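Side-chain contacts in DNA primase (Aquifex aeolicus, PDB 2AU3), which probably synthesizes short RNA primers on single-stranded DNA for DNA polymerase to extend during replication: residues A[77-82]-A[105-110]; A[113-118]-A[151-156]; A[121-126]-A[145-150]; A[166-171]-A[179-184]. One frame throughout, in Å; residues are numbered along the deposited sequence.

Contact 1: residues A[77-82]-A[105-110]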
loop_
_atom_site.group_PDB
_atom_site.type_symbol
_atom_site.label_atom_id
_atom_site.label_comp_id
_atom_site.label_asym_id
_atom_site.label_seq_id
_atom_site.Cartn_x
_atom_site.Cartn_y
_atom_site.Cartn_z
ATOM N N ILE A 77 24.231 15.204 1.832
ATOM C CA ILE A 77 25.169 14.081 1.899
ATOM C C ILE A 77 24.379 12.777 1.821
ATOM O O ILE A 77 23.137 12.770 1.870
ATOM C CB ILE A 77 26.067 14.116 3.215
ATOM C CG1 ILE A 77 25.229 13.927 4.491
ATOM C CG2 ILE A 77 26.922 15.387 3.293
ATOM C CD1 ILE A 77 25.985 14.322 5.827
ATOM N N SER A 78 25.092 11.671 1.691
ATOM C CA SER A 78 24.432 10.388 1.576
ATOM C C SER A 78 23.833 9.968 2.920
ATOM O O SER A 78 24.257 10.416 4.003
ATOM C CB SER A 78 25.418 9.328 1.094
ATOM O OG SER A 78 26.214 8.899 2.176
ATOM N N TYR A 79 22.856 9.093 2.848
ATOM C CA TYR A 79 22.254 8.542 4.050
ATOM C C TYR A 79 23.338 8.063 5.033
ATOM O O TYR A 79 23.337 8.438 6.220
ATOM C CB TYR A 79 21.290 7.419 3.668
ATOM C CG TYR A 79 20.513 6.879 4.822
ATOM C CD1 TYR A 79 19.276 7.428 5.182
ATOM C CD2 TYR A 79 21.005 5.816 5.566
ATOM C CE1 TYR A 79 18.555 6.921 6.269
ATOM C CE2 TYR A 79 20.313 5.322 6.655
ATOM C CZ TYR A 79 19.087 5.869 6.998
ATOM O OH TYR A 79 18.406 5.345 8.077
ATOM N N PHE A 80 24.268 7.247 4.546
ATOM C CA PHE A 80 25.309 6.680 5.419
ATOM C C PHE A 80 26.396 7.666 5.860
ATOM O O PHE A 80 26.928 7.561 6.990
ATOM C CB PHE A 80 25.902 5.426 4.796
ATOM C CG PHE A 80 24.932 4.278 4.725
ATOM C CD1 PHE A 80 24.359 3.764 5.887
ATOM C CD2 PHE A 80 24.596 3.707 3.504
ATOM C CE1 PHE A 80 23.451 2.703 5.836
ATOM C CE2 PHE A 80 23.672 2.648 3.440
ATOM C CZ PHE A 80 23.124 2.138 4.613
ATOM N N GLU A 81 26.686 8.654 5.017
ATOM C CA GLU A 81 27.430 9.834 5.465
ATOM C C GLU A 81 26.733 10.542 6.647
ATOM O O GLU A 81 27.371 10.910 7.635
ATOM C CB GLU A 81 27.668 10.814 4.297
ATOM C CG GLU A 81 28.773 10.385 3.340
ATOM C CD GLU A 81 28.941 11.314 2.135
ATOM O OE1 GLU A 81 27.934 11.734 1.521
ATOM O OE2 GLU A 81 30.106 11.613 1.776
ATOM N N ALA A 82 25.426 10.743 6.535
ATOM C CA ALA A 82 24.638 11.347 7.621
ATOM C C ALA A 82 24.653 10.451 8.843
ATOM O O ALA A 82 24.732 10.937 9.984
ATOM C CB ALA A 82 23.188 11.590 7.169
ATOM N N VAL A 105 20.321 -2.072 0.407
ATOM C CA VAL A 105 19.153 -2.323 -0.454
ATOM C C VAL A 105 17.959 -1.431 -0.038
ATOM O O VAL A 105 17.415 -0.665 -0.846
ATOM C CB VAL A 105 18.819 -3.841 -0.483
ATOM C CG1 VAL A 105 17.441 -4.132 -1.135
ATOM C CG2 VAL A 105 19.918 -4.596 -1.247
ATOM N N TYR A 106 17.615 -1.466 1.251
ATOM C CA TYR A 106 16.480 -0.687 1.747
ATOM C C TYR A 106 16.744 0.797 1.618
ATOM O O TYR A 106 15.843 1.568 1.301
ATOM C CB TYR A 106 16.163 -1.058 3.211
ATOM C CG TYR A 106 15.529 -2.429 3.324
ATOM C CD1 TYR A 106 14.165 -2.618 3.022
ATOM C CD2 TYR A 106 16.287 -3.542 3.675
ATOM C CE1 TYR A 106 13.567 -3.884 3.104
ATOM C CE2 TYR A 106 15.707 -4.825 3.740
ATOM C CZ TYR A 106 14.341 -4.989 3.455
ATOM O OH TYR A 106 13.762 -6.247 3.515
ATOM N N VAL A 107 17.993 1.203 1.846
ATOM C CA VAL A 107 18.336 2.600 1.713
ATOM C C VAL A 107 18.248 3.017 0.251
ATOM O O VAL A 107 17.813 4.130 -0.038
ATOM C CB VAL A 107 19.719 2.939 2.334
ATOM C CG1 VAL A 107 20.226 4.315 1.869
ATOM C CG2 VAL A 107 19.634 2.892 3.854
ATOM N N ALA A 108 18.623 2.117 -0.662
ATOM C CA ALA A 108 18.551 2.401 -2.096
ATOM C C ALA A 108 17.099 2.514 -2.551
ATOM O O ALA A 108 16.736 3.431 -3.289
ATOM C CB ALA A 108 19.266 1.311 -2.913
ATOM N N LEU A 109 16.291 1.538 -2.155
ATOM C CA LEU A 109 14.859 1.583 -2.447
ATOM C C LEU A 109 14.281 2.930 -2.049
ATOM O O LEU A 109 13.529 3.533 -2.796
ATOM C CB LEU A 109 14.123 0.422 -1.755
ATOM C CG LEU A 109 14.258 -0.879 -2.562
ATOM C CD1 LEU A 109 13.913 -2.130 -1.712
ATOM C CD2 LEU A 109 13.384 -0.814 -3.842
ATOM N N ASP A 110 14.678 3.416 -0.878
ATOM C CA ASP A 110 14.130 4.649 -0.351
ATOM C C ASP A 110 14.649 5.885 -1.085
ATOM O O ASP A 110 13.890 6.840 -1.321
ATOM C CB ASP A 110 14.404 4.760 1.147
ATOM C CG ASP A 110 13.731 5.970 1.751
ATOM O OD1 ASP A 110 12.490 5.910 2.004
ATOM O OD2 ASP A 110 14.340 7.045 1.921
#

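Contact 2: residues A[113-118]-A[151-156]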
loop_
_atom_site.group_PDB
_atom_site.type_symbol
_atom_site.label_atom_id
_atom_site.label_comp_id
_atom_site.label_asym_id
_atom_site.label_seq_id
_atom_site.Cartn_x
_atom_site.Cartn_y
_atom_site.Cartn_z
ATOM N N CYS A 113 12.950 6.015 -4.402
ATOM C CA CYS A 113 11.616 6.577 -4.164
ATOM C C CYS A 113 11.638 8.116 -4.170
ATOM O O CYS A 113 10.814 8.757 -4.839
ATOM C CB CYS A 113 11.052 6.049 -2.837
ATOM S SG CYS A 113 9.345 6.583 -2.490
ATOM N N ASP A 114 12.623 8.705 -3.491
ATOM C CA ASP A 114 12.774 10.173 -3.418
ATOM C C ASP A 114 13.068 10.775 -4.775
ATOM O O ASP A 114 12.618 11.890 -5.087
ATOM C CB ASP A 114 13.916 10.554 -2.464
ATOM C CG ASP A 114 13.670 10.077 -1.023
ATOM O OD1 ASP A 114 12.489 9.971 -0.587
ATOM O OD2 ASP A 114 14.612 9.765 -0.264
ATOM N N PHE A 115 13.846 10.049 -5.571
ATOM C CA PHE A 115 14.203 10.471 -6.923
ATOM C C PHE A 115 12.954 10.561 -7.821
ATOM O O PHE A 115 12.717 11.568 -8.510
ATOM C CB PHE A 115 15.230 9.487 -7.520
ATOM C CG PHE A 115 15.385 9.607 -9.003
ATOM C CD1 PHE A 115 15.996 10.726 -9.561
ATOM C CD2 PHE A 115 14.886 8.623 -9.846
ATOM C CE1 PHE A 115 16.119 10.863 -10.949
ATOM C CE2 PHE A 115 15.008 8.742 -11.230
ATOM C CZ PHE A 115 15.640 9.871 -11.778
ATOM N N TYR A 116 12.159 9.500 -7.795
ATOM C CA TYR A 116 10.904 9.448 -8.541
ATOM C C TYR A 116 9.891 10.513 -8.095
ATOM O O TYR A 116 9.196 11.105 -8.935
ATOM C CB TYR A 116 10.273 8.092 -8.371
ATOM C CG TYR A 116 10.947 6.956 -9.088
ATOM C CD1 TYR A 116 11.602 7.145 -10.309
ATOM C CD2 TYR A 116 10.883 5.666 -8.572
ATOM C CE1 TYR A 116 12.222 6.052 -10.975
ATOM C CE2 TYR A 116 11.461 4.575 -9.252
ATOM C CZ TYR A 116 12.108 4.782 -10.441
ATOM O OH TYR A 116 12.656 3.707 -11.092
ATOM N N ARG A 117 9.777 10.709 -6.784
ATOM C CA ARG A 117 8.913 11.758 -6.233
ATOM C C ARG A 117 9.323 13.127 -6.766
ATOM O O ARG A 117 8.489 13.879 -7.242
ATOM C CB ARG A 117 8.950 11.770 -4.697
ATOM C CG ARG A 117 8.188 12.928 -4.103
ATOM C CD ARG A 117 8.503 13.226 -2.621
ATOM N NE ARG A 117 8.274 12.056 -1.782
ATOM C CZ ARG A 117 9.244 11.403 -1.165
ATOM N NH1 ARG A 117 10.493 11.836 -1.289
ATOM N NH2 ARG A 117 8.973 10.329 -0.415
ATOM N N GLU A 118 10.616 13.439 -6.694
ATOM C CA GLU A 118 11.117 14.705 -7.218
ATOM C C GLU A 118 10.826 14.809 -8.705
ATOM O O GLU A 118 10.532 15.891 -9.214
ATOM C CB GLU A 118 12.636 14.801 -7.024
ATOM C CG GLU A 118 13.105 16.112 -6.411
ATOM C CD GLU A 118 13.813 17.014 -7.409
ATOM O OE1 GLU A 118 13.100 17.799 -8.083
ATOM O OE2 GLU A 118 15.078 16.947 -7.524
ATOM N N SER A 151 16.876 6.810 -17.183
ATOM C CA SER A 151 17.745 5.798 -16.591
ATOM C C SER A 151 19.068 6.424 -16.131
ATOM O O SER A 151 19.545 6.151 -15.030
ATOM C CB SER A 151 18.014 4.669 -17.571
ATOM O OG SER A 151 16.838 3.936 -17.852
ATOM N N GLU A 152 19.648 7.275 -16.972
ATOM C CA GLU A 152 20.936 7.889 -16.638
ATOM C C GLU A 152 20.852 8.785 -15.382
ATOM O O GLU A 152 21.764 8.770 -14.531
ATOM C CB GLU A 152 21.535 8.606 -17.849
ATOM C CG GLU A 152 21.953 7.643 -18.971
ATOM C CD GLU A 152 23.048 6.655 -18.549
ATOM O OE1 GLU A 152 23.976 7.059 -17.826
ATOM O OE2 GLU A 152 22.987 5.465 -18.936
ATOM N N ALA A 153 19.742 9.514 -15.235
ATOM C CA ALA A 153 19.518 10.324 -14.032
ATOM C C ALA A 153 19.478 9.430 -12.774
ATOM O O ALA A 153 20.114 9.741 -11.770
ATOM C CB ALA A 153 18.221 11.131 -14.150
ATOM N N LEU A 154 18.711 8.343 -12.838
ATOM C CA LEU A 154 18.600 7.380 -11.728
ATOM C C LEU A 154 19.975 6.775 -11.403
ATOM O O LEU A 154 20.367 6.687 -10.240
ATOM C CB LEU A 154 17.595 6.266 -12.088
ATOM C CG LEU A 154 17.418 5.035 -11.174
ATOM C CD1 LEU A 154 17.187 5.407 -9.710
ATOM C CD2 LEU A 154 16.280 4.165 -11.659
ATOM N N VAL A 155 20.679 6.316 -12.431
ATOM C CA VAL A 155 21.987 5.681 -12.233
ATOM C C VAL A 155 22.975 6.648 -11.556
ATOM O O VAL A 155 23.690 6.269 -10.627
ATOM C CB VAL A 155 22.566 5.136 -13.566
ATOM C CG1 VAL A 155 24.075 4.927 -13.463
ATOM C CG2 VAL A 155 21.868 3.852 -13.965
ATOM N N LYS A 156 22.977 7.899 -12.005
ATOM C CA LYS A 156 23.833 8.920 -11.419
ATOM C C LYS A 156 23.568 9.115 -9.915
ATOM O O LYS A 156 24.515 9.230 -9.123
ATOM C CB LYS A 156 23.682 10.243 -12.172
ATOM C CG LYS A 156 24.691 11.325 -11.785
ATOM C CD LYS A 156 24.277 12.691 -12.375
ATOM C CE LYS A 156 24.697 13.855 -11.479
ATOM N NZ LYS A 156 23.549 14.429 -10.664
#

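Contact 3: residues A[121-126]-A[145-150]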
loop_
_atom_site.group_PDB
_atom_site.type_symbol
_atom_site.label_atom_id
_atom_site.label_comp_id
_atom_site.label_asym_id
_atom_site.label_seq_id
_atom_site.Cartn_x
_atom_site.Cartn_y
_atom_site.Cartn_z
ATOM N N LEU A 121 7.135 15.758 -9.497
ATOM C CA LEU A 121 6.932 17.192 -9.264
ATOM C C LEU A 121 7.460 18.055 -10.417
ATOM O O LEU A 121 6.861 19.068 -10.754
ATOM C CB LEU A 121 7.577 17.627 -7.937
ATOM C CG LEU A 121 7.031 16.977 -6.647
ATOM C CD1 LEU A 121 7.891 17.311 -5.415
ATOM C CD2 LEU A 121 5.570 17.354 -6.399
ATOM N N LYS A 122 8.578 17.635 -11.009
ATOM C CA LYS A 122 9.232 18.372 -12.072
ATOM C C LYS A 122 8.630 18.156 -13.470
ATOM O O LYS A 122 8.831 18.988 -14.359
ATOM C CB LYS A 122 10.722 18.049 -12.081
ATOM C CG LYS A 122 11.491 18.728 -10.951
ATOM C CD LYS A 122 12.801 19.347 -11.467
ATOM C CE LYS A 122 13.692 19.809 -10.322
ATOM N NZ LYS A 122 14.640 18.734 -9.859
ATOM N N ASN A 123 7.915 17.046 -13.672
ATOM C CA ASN A 123 7.330 16.747 -14.973
ATOM C C ASN A 123 5.860 17.143 -15.014
ATOM O O ASN A 123 5.035 16.574 -14.296
ATOM C CB ASN A 123 7.471 15.266 -15.317
ATOM C CG ASN A 123 7.036 14.956 -16.737
ATOM O OD1 ASN A 123 5.855 14.752 -17.002
ATOM N ND2 ASN A 123 7.991 14.942 -17.667
ATOM N N ARG A 124 5.542 18.116 -15.856
ATOM C CA ARG A 124 4.193 18.668 -15.905
ATOM C C ARG A 124 3.154 17.675 -16.428
ATOM O O ARG A 124 2.026 17.641 -15.947
ATOM C CB ARG A 124 4.176 19.944 -16.735
ATOM C CG ARG A 124 2.956 20.825 -16.493
ATOM C CD ARG A 124 3.020 22.150 -17.230
ATOM N NE ARG A 124 1.698 22.736 -17.454
ATOM C CZ ARG A 124 1.479 23.793 -18.229
ATOM N NH1 ARG A 124 2.501 24.375 -18.858
ATOM N NH2 ARG A 124 0.246 24.272 -18.370
ATOM N N GLU A 125 3.536 16.871 -17.415
ATOM C CA GLU A 125 2.617 15.909 -18.008
ATOM C C GLU A 125 2.256 14.801 -17.029
ATOM O O GLU A 125 1.080 14.492 -16.853
ATOM C CB GLU A 125 3.172 15.322 -19.314
ATOM C CG GLU A 125 3.669 16.362 -20.328
ATOM C CD GLU A 125 5.088 16.848 -20.040
ATOM O OE1 GLU A 125 6.051 16.075 -20.271
ATOM O OE2 GLU A 125 5.245 18.006 -19.579
ATOM N N ALA A 126 3.267 14.210 -16.391
ATOM C CA ALA A 126 3.020 13.189 -15.392
ATOM C C ALA A 126 2.125 13.709 -14.264
ATOM O O ALA A 126 1.200 13.028 -13.860
ATOM C CB ALA A 126 4.338 12.644 -14.828
ATOM N N LEU A 145 3.927 8.993 -4.658
ATOM C CA LEU A 145 3.849 8.810 -6.102
ATOM C C LEU A 145 4.991 9.482 -6.799
ATOM O O LEU A 145 5.444 10.598 -6.400
ATOM C CB LEU A 145 2.526 9.304 -6.665
ATOM C CG LEU A 145 1.274 8.640 -6.093
ATOM C CD1 LEU A 145 0.180 8.824 -7.098
ATOM C CD2 LEU A 145 1.422 7.186 -5.736
ATOM N N GLY A 146 5.452 8.827 -7.864
ATOM C CA GLY A 146 6.557 9.362 -8.616
ATOM C C GLY A 146 6.450 9.186 -10.114
ATOM O O GLY A 146 5.383 8.840 -10.662
ATOM N N TYR A 147 7.582 9.408 -10.774
ATOM C CA TYR A 147 7.720 9.306 -12.212
ATOM C C TYR A 147 9.162 8.940 -12.489
ATOM O O TYR A 147 10.066 9.468 -11.825
ATOM C CB TYR A 147 7.430 10.657 -12.838
ATOM C CG TYR A 147 7.609 10.686 -14.329
ATOM C CD1 TYR A 147 6.889 9.831 -15.152
ATOM C CD2 TYR A 147 8.538 11.544 -14.915
ATOM C CE1 TYR A 147 7.072 9.849 -16.524
ATOM C CE2 TYR A 147 8.715 11.581 -16.287
ATOM C CZ TYR A 147 7.982 10.734 -17.076
ATOM O OH TYR A 147 8.178 10.770 -18.430
ATOM N N ALA A 148 9.382 8.064 -13.473
ATOM C CA ALA A 148 10.722 7.634 -13.884
ATOM C C ALA A 148 11.094 8.301 -15.203
ATOM O O ALA A 148 10.681 7.852 -16.249
ATOM C CB ALA A 148 10.757 6.125 -14.031
ATOM N N PRO A 149 11.818 9.417 -15.148
ATOM C CA PRO A 149 12.092 10.212 -16.346
ATOM C C PRO A 149 13.314 9.766 -17.140
ATOM O O PRO A 149 13.386 10.109 -18.314
ATOM C CB PRO A 149 12.347 11.622 -15.787
ATOM C CG PRO A 149 12.950 11.369 -14.375
ATOM C CD PRO A 149 12.391 10.021 -13.931
ATOM N N SER A 150 14.256 9.055 -16.528
ATOM C CA SER A 150 15.569 8.861 -17.148
ATOM C C SER A 150 16.334 7.759 -16.430
ATOM O O SER A 150 16.449 7.784 -15.211
ATOM C CB SER A 150 16.364 10.194 -17.117
ATOM O OG SER A 150 17.778 10.014 -17.305
#

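Contact 4: residues A[166-171]-A[179-184]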
loop_
_atom_site.group_PDB
_atom_site.type_symbol
_atom_site.label_atom_id
_atom_site.label_comp_id
_atom_site.label_asym_id
_atom_site.label_seq_id
_atom_site.Cartn_x
_atom_site.Cartn_y
_atom_site.Cartn_z
ATOM N N ALA A 166 23.885 -2.383 -4.393
ATOM C CA ALA A 166 22.737 -2.786 -3.584
ATOM C C ALA A 166 21.444 -2.760 -4.389
ATOM O O ALA A 166 20.651 -3.699 -4.309
ATOM C CB ALA A 166 22.605 -1.920 -2.376
ATOM N N TYR A 167 21.218 -1.685 -5.147
ATOM C CA TYR A 167 19.952 -1.538 -5.863
ATOM C C TYR A 167 19.752 -2.647 -6.894
ATOM O O TYR A 167 18.621 -3.068 -7.148
ATOM C CB TYR A 167 19.794 -0.149 -6.509
ATOM C CG TYR A 167 18.352 0.116 -6.948
ATOM C CD1 TYR A 167 17.323 0.166 -6.002
ATOM C CD2 TYR A 167 18.013 0.252 -8.296
ATOM C CE1 TYR A 167 15.987 0.379 -6.369
ATOM C CE2 TYR A 167 16.663 0.457 -8.683
ATOM C CZ TYR A 167 15.659 0.520 -7.690
ATOM O OH TYR A 167 14.342 0.742 -8.028
ATOM N N LEU A 168 20.862 -3.123 -7.474
ATOM C CA LEU A 168 20.842 -4.176 -8.495
ATOM C C LEU A 168 20.256 -5.477 -7.976
ATOM O O LEU A 168 19.649 -6.224 -8.730
ATOM C CB LEU A 168 22.262 -4.421 -9.057
ATOM C CG LEU A 168 22.812 -3.356 -10.025
ATOM C CD1 LEU A 168 24.340 -3.486 -10.253
ATOM C CD2 LEU A 168 22.048 -3.359 -11.370
ATOM N N GLU A 169 20.423 -5.741 -6.680
ATOM C CA GLU A 169 19.766 -6.871 -6.039
ATOM C C GLU A 169 18.223 -6.826 -6.079
ATOM O O GLU A 169 17.584 -7.847 -5.832
ATOM C CB GLU A 169 20.233 -7.028 -4.579
ATOM C CG GLU A 169 21.704 -7.409 -4.418
ATOM C CD GLU A 169 21.990 -8.860 -4.784
ATOM O OE1 GLU A 169 21.075 -9.710 -4.645
ATOM O OE2 GLU A 169 23.130 -9.150 -5.215
ATOM N N THR A 170 17.635 -5.662 -6.358
ATOM C CA THR A 170 16.152 -5.557 -6.432
ATOM C C THR A 170 15.587 -5.996 -7.776
ATOM O O THR A 170 14.393 -6.284 -7.881
ATOM C CB THR A 170 15.649 -4.135 -6.152
ATOM O OG1 THR A 170 16.171 -3.237 -7.142
ATOM C CG2 THR A 170 16.177 -3.601 -4.809
ATOM N N LYS A 171 16.446 -6.012 -8.794
ATOM C CA LYS A 171 16.055 -6.261 -10.187
ATOM C C LYS A 171 15.142 -5.179 -10.788
ATOM O O LYS A 171 14.438 -5.416 -11.783
ATOM C CB LYS A 171 15.457 -7.672 -10.367
ATOM C CG LYS A 171 16.442 -8.792 -10.038
ATOM C CD LYS A 171 16.028 -9.512 -8.782
ATOM C CE LYS A 171 15.845 -10.990 -9.030
ATOM N NZ LYS A 171 14.439 -11.379 -8.742
ATOM N N GLY A 179 27.704 -2.726 -17.920
ATOM C CA GLY A 179 27.852 -1.457 -17.227
ATOM C C GLY A 179 26.980 -0.332 -17.767
ATOM O O GLY A 179 27.317 0.843 -17.603
ATOM N N VAL A 180 25.883 -0.680 -18.434
ATOM C CA VAL A 180 24.864 0.309 -18.825
ATOM C C VAL A 180 23.501 -0.169 -18.348
ATOM O O VAL A 180 23.206 -1.361 -18.419
ATOM C CB VAL A 180 24.824 0.549 -20.349
ATOM C CG1 VAL A 180 23.684 1.503 -20.708
ATOM C CG2 VAL A 180 26.170 1.107 -20.851
ATOM N N TYR A 181 22.672 0.763 -17.878
ATOM C CA TYR A 181 21.443 0.405 -17.187
ATOM C C TYR A 181 20.187 1.086 -17.748
ATOM O O TYR A 181 20.215 2.242 -18.190
ATOM C CB TYR A 181 21.585 0.649 -15.679
ATOM C CG TYR A 181 22.761 -0.088 -15.077
ATOM C CD1 TYR A 181 22.670 -1.449 -14.762
ATOM C CD2 TYR A 181 23.987 0.553 -14.879
ATOM C CE1 TYR A 181 23.765 -2.142 -14.240
ATOM C CE2 TYR A 181 25.085 -0.137 -14.360
ATOM C CZ TYR A 181 24.956 -1.482 -14.029
ATOM O OH TYR A 181 26.033 -2.184 -13.513
ATOM N N ARG A 182 19.098 0.334 -17.756
ATOM C CA ARG A 182 17.799 0.878 -18.075
ATOM C C ARG A 182 16.817 0.600 -16.936
ATOM O O ARG A 182 16.655 -0.530 -16.482
ATOM C CB ARG A 182 17.275 0.310 -19.394
ATOM C CG ARG A 182 15.987 0.967 -19.863
ATOM C CD ARG A 182 15.585 0.558 -21.268
ATOM N NE ARG A 182 14.695 -0.590 -21.261
ATOM C CZ ARG A 182 15.001 -1.787 -21.728
ATOM N NH1 ARG A 182 16.197 -2.027 -22.248
ATOM N NH2 ARG A 182 14.100 -2.757 -21.672
ATOM N N ASP A 183 16.172 1.660 -16.490
ATOM C CA ASP A 183 15.204 1.598 -15.421
ATOM C C ASP A 183 14.038 0.761 -15.900
ATOM O O ASP A 183 13.449 1.050 -16.930
ATOM C CB ASP A 183 14.710 3.014 -15.135
ATOM C CG ASP A 183 13.783 3.096 -13.932
ATOM O OD1 ASP A 183 13.411 2.045 -13.346
ATOM O OD2 ASP A 183 13.370 4.190 -13.515
ATOM N N LEU A 184 13.696 -0.265 -15.139
ATOM C CA LEU A 184 12.528 -1.081 -15.442
ATOM C C LEU A 184 11.240 -0.231 -15.578
ATOM O O LEU A 184 10.373 -0.519 -16.411
ATOM C CB LEU A 184 12.347 -2.143 -14.352
ATOM C CG LEU A 184 11.130 -3.074 -14.420
ATOM C CD1 LEU A 184 11.216 -3.984 -15.656
ATOM C CD2 LEU A 184 10.980 -3.903 -13.130
HETATM O O HOH W 1 13.921 1.330 -10.614
#

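Contact 1: residues A[77-82]-A[105-110]
Val107 reaches out from helix 101-122 and lays its CG2 methyl over a face of the Tyr79 ring. Val107 CG2 stands 4.0 Å from the centroid of that ring and 28° off its normal, which is CH-pi geometry. The second methyl works at the root of the same side chain, with Val107 CG1 3.7 Å from Tyr79 CB, so the valine fork follows the tyrosine from its CB out to CE2. With its CG anti to the backbone N (chi1 -174°), the tyrosine swings its ring out from the first turn of helix 79-90 to meet the valine. Phe80 joins from the flank: its CZ lies 3.7 Å from Val107 CG2, and a single methyl is thus shared by two rings. Those rings also lean on each other, Tyr79 CD2 sitting 3.9 Å above the plane of the Phe80 ring, near its rim. The turn that carries both aromatics is fixed by a capping box. Glu81 N donates to Ser78 OG at 2.9 Å, and Ser78 N returns the bond to Glu81 OE1 at 2.8 Å, almost straight at 176° and on the carboxylate's anti lone pair. In the fold, this packs a helix of the zinc-finger family region against the long helix 101-122. Ile99 touches Phe80 as well, and the far end of Tyr79 is tied back to the zinc-finger side, where its OH hydrogen-bonds Asp66 OD2 and Arg11 NH2.

Contact 2: residues A[113-118]-A[151-156]
Two helices of the catalytic core's N-terminal region pack here, with Phe115 of helix 101-122 pressed on Ala153 and Leu154 in the first turns of helix 151-161. The axes of the two short segments run at 138° to each other and come within 10.8 Å, a distance bridged largely by the phenyl ring. Phe115 holds its CG anti to the backbone N (chi1 164°), which turns the ring toward helix 151-161. Leu154 CA lies over one face, 4.1 Å from the centroid of the Phe115 ring and 23° off its normal, so a backbone C-H makes the CH-pi contact. The far end of the ring rests on the backbone, Phe115 CZ being 3.6 Å from Leu154 N, and Phe115 CZ is also 3.7 Å from Ala153 CB. Cutting Phe115 back to alanine is likely to open a gap between the helices and leave Leu154 CA and Ala153 CB without their aromatic partner. Next along, Tyr116 extends to the leucine, its OH 3.7 Å from Leu154 CD2 and also hydrogen-bonded to Asp183 OD2. Away from the second helix, Arg117 NH1 reaches back one turn to Asp114 OD1 in a 2.8 Å salt bridge, meeting the oxygen on its anti side but tilted out of the carboxylate plane.

Contact 3: residues A[121-126]-A[145-150]
Asn123 crosses Tyr147 at a slant just where helix 101-122 has ended, its CB 3.9 Å from Tyr147 CD2 and its ND2 3.7 Å from Tyr147 CE2. Its CG lies anti to the backbone N, which brings the amide up to the ring, the two planes 38° apart. Asn123 is the N-cap residue of helix 124-132, and its OD1 accepts from Ala126 N at 2.7 Å, in the carbonyl plane and nearly straight at 174°. That bond fixes the rotation of the amide and leaves its NH2 end beside the tyrosine. With a glycine at this corner, Ala126 N would probably lose its capping acceptor and the CD2-CE2 side of the Tyr147 ring its amide neighbour. Tyr147 itself stands on strand 146-147, an outermost strand of a four-stranded antiparallel sheet in the catalytic core's N-terminal region, so the corner between two helices is packed on the border of that sheet. Three residues after Asn123, Ala126 CB comes down over one face of the same ring, 4.1 Å from the Tyr147 centroid and 23° off its normal, a CH-pi contact. Leu120 of helix 101-122 touches both Ala126 and Tyr147, while Tyr147 OH makes a weak hydrogen bond to Arg187 NH1.

Contact 4: residues A[166-171]-A[179-184]
Tyr181 comes first along 179-184 to reach the other segment, and it meets Leu168 with its CD1-CE1 side. Its CG is anti to the carbonyl carbon and beside the backbone N (chi1 -56°), which helps turn the ring toward the leucine. Leu168 CD2 sits 3.6 Å from Tyr181 CE1, approaching the ring obliquely, and the second methyl, Leu168 CD1, reaches the phenol end, 3.9 Å from Tyr181 OH. The two side chains cross at about a right angle, so the leucine fork lies across the tyrosine. Val155 and Leu173 also pack on Tyr181. Asp183 works through solvent: a water donates to Asp183 OD1 at 2.9 Å and hydrogen-bonds Tyr167 OH at 2.7 Å, lying in the plane of the tyrosine ring at its edge. Asp183 OD1 also accepts from Phe185 N. On the helix side, Thr170 OG1 sits over the centre of the Tyr167 ring, 3.6 Å above its plane. Leu184 comes last, its CD2 methyl 4.0 Å from Lys171 O, at the close of a type I turn from Leu168 to Lys171. Positive phi at Lys171 (65°) marks the chain's departure from the helix. From there it enters strand 173-174, which pairs antiparallel with strand 182-183: the arrangement is a beta hairpin folded back against the helix that leads into it.

From the N terminus, contact 1 closes a short loop of 22 residues, bringing a helix of the zinc-finger region onto helix 101-122. That same helix then carries contact 2 and, at its C-terminal end, contact 3. Contact 2 brings helix 151-161 back onto it, and the smaller loop of contact 3 lies within that larger one, tying in strand 146-147; Tyr116 O to Tyr147 N probably links the two. Contact 4 follows in series as the tightest closure, with seven residues between its segments. It touches contact 2 through Ser151 OG and Asp183 N, probably hydrogen-bonded, and contact 1 where Tyr167 packs on Ala108 and Leu109.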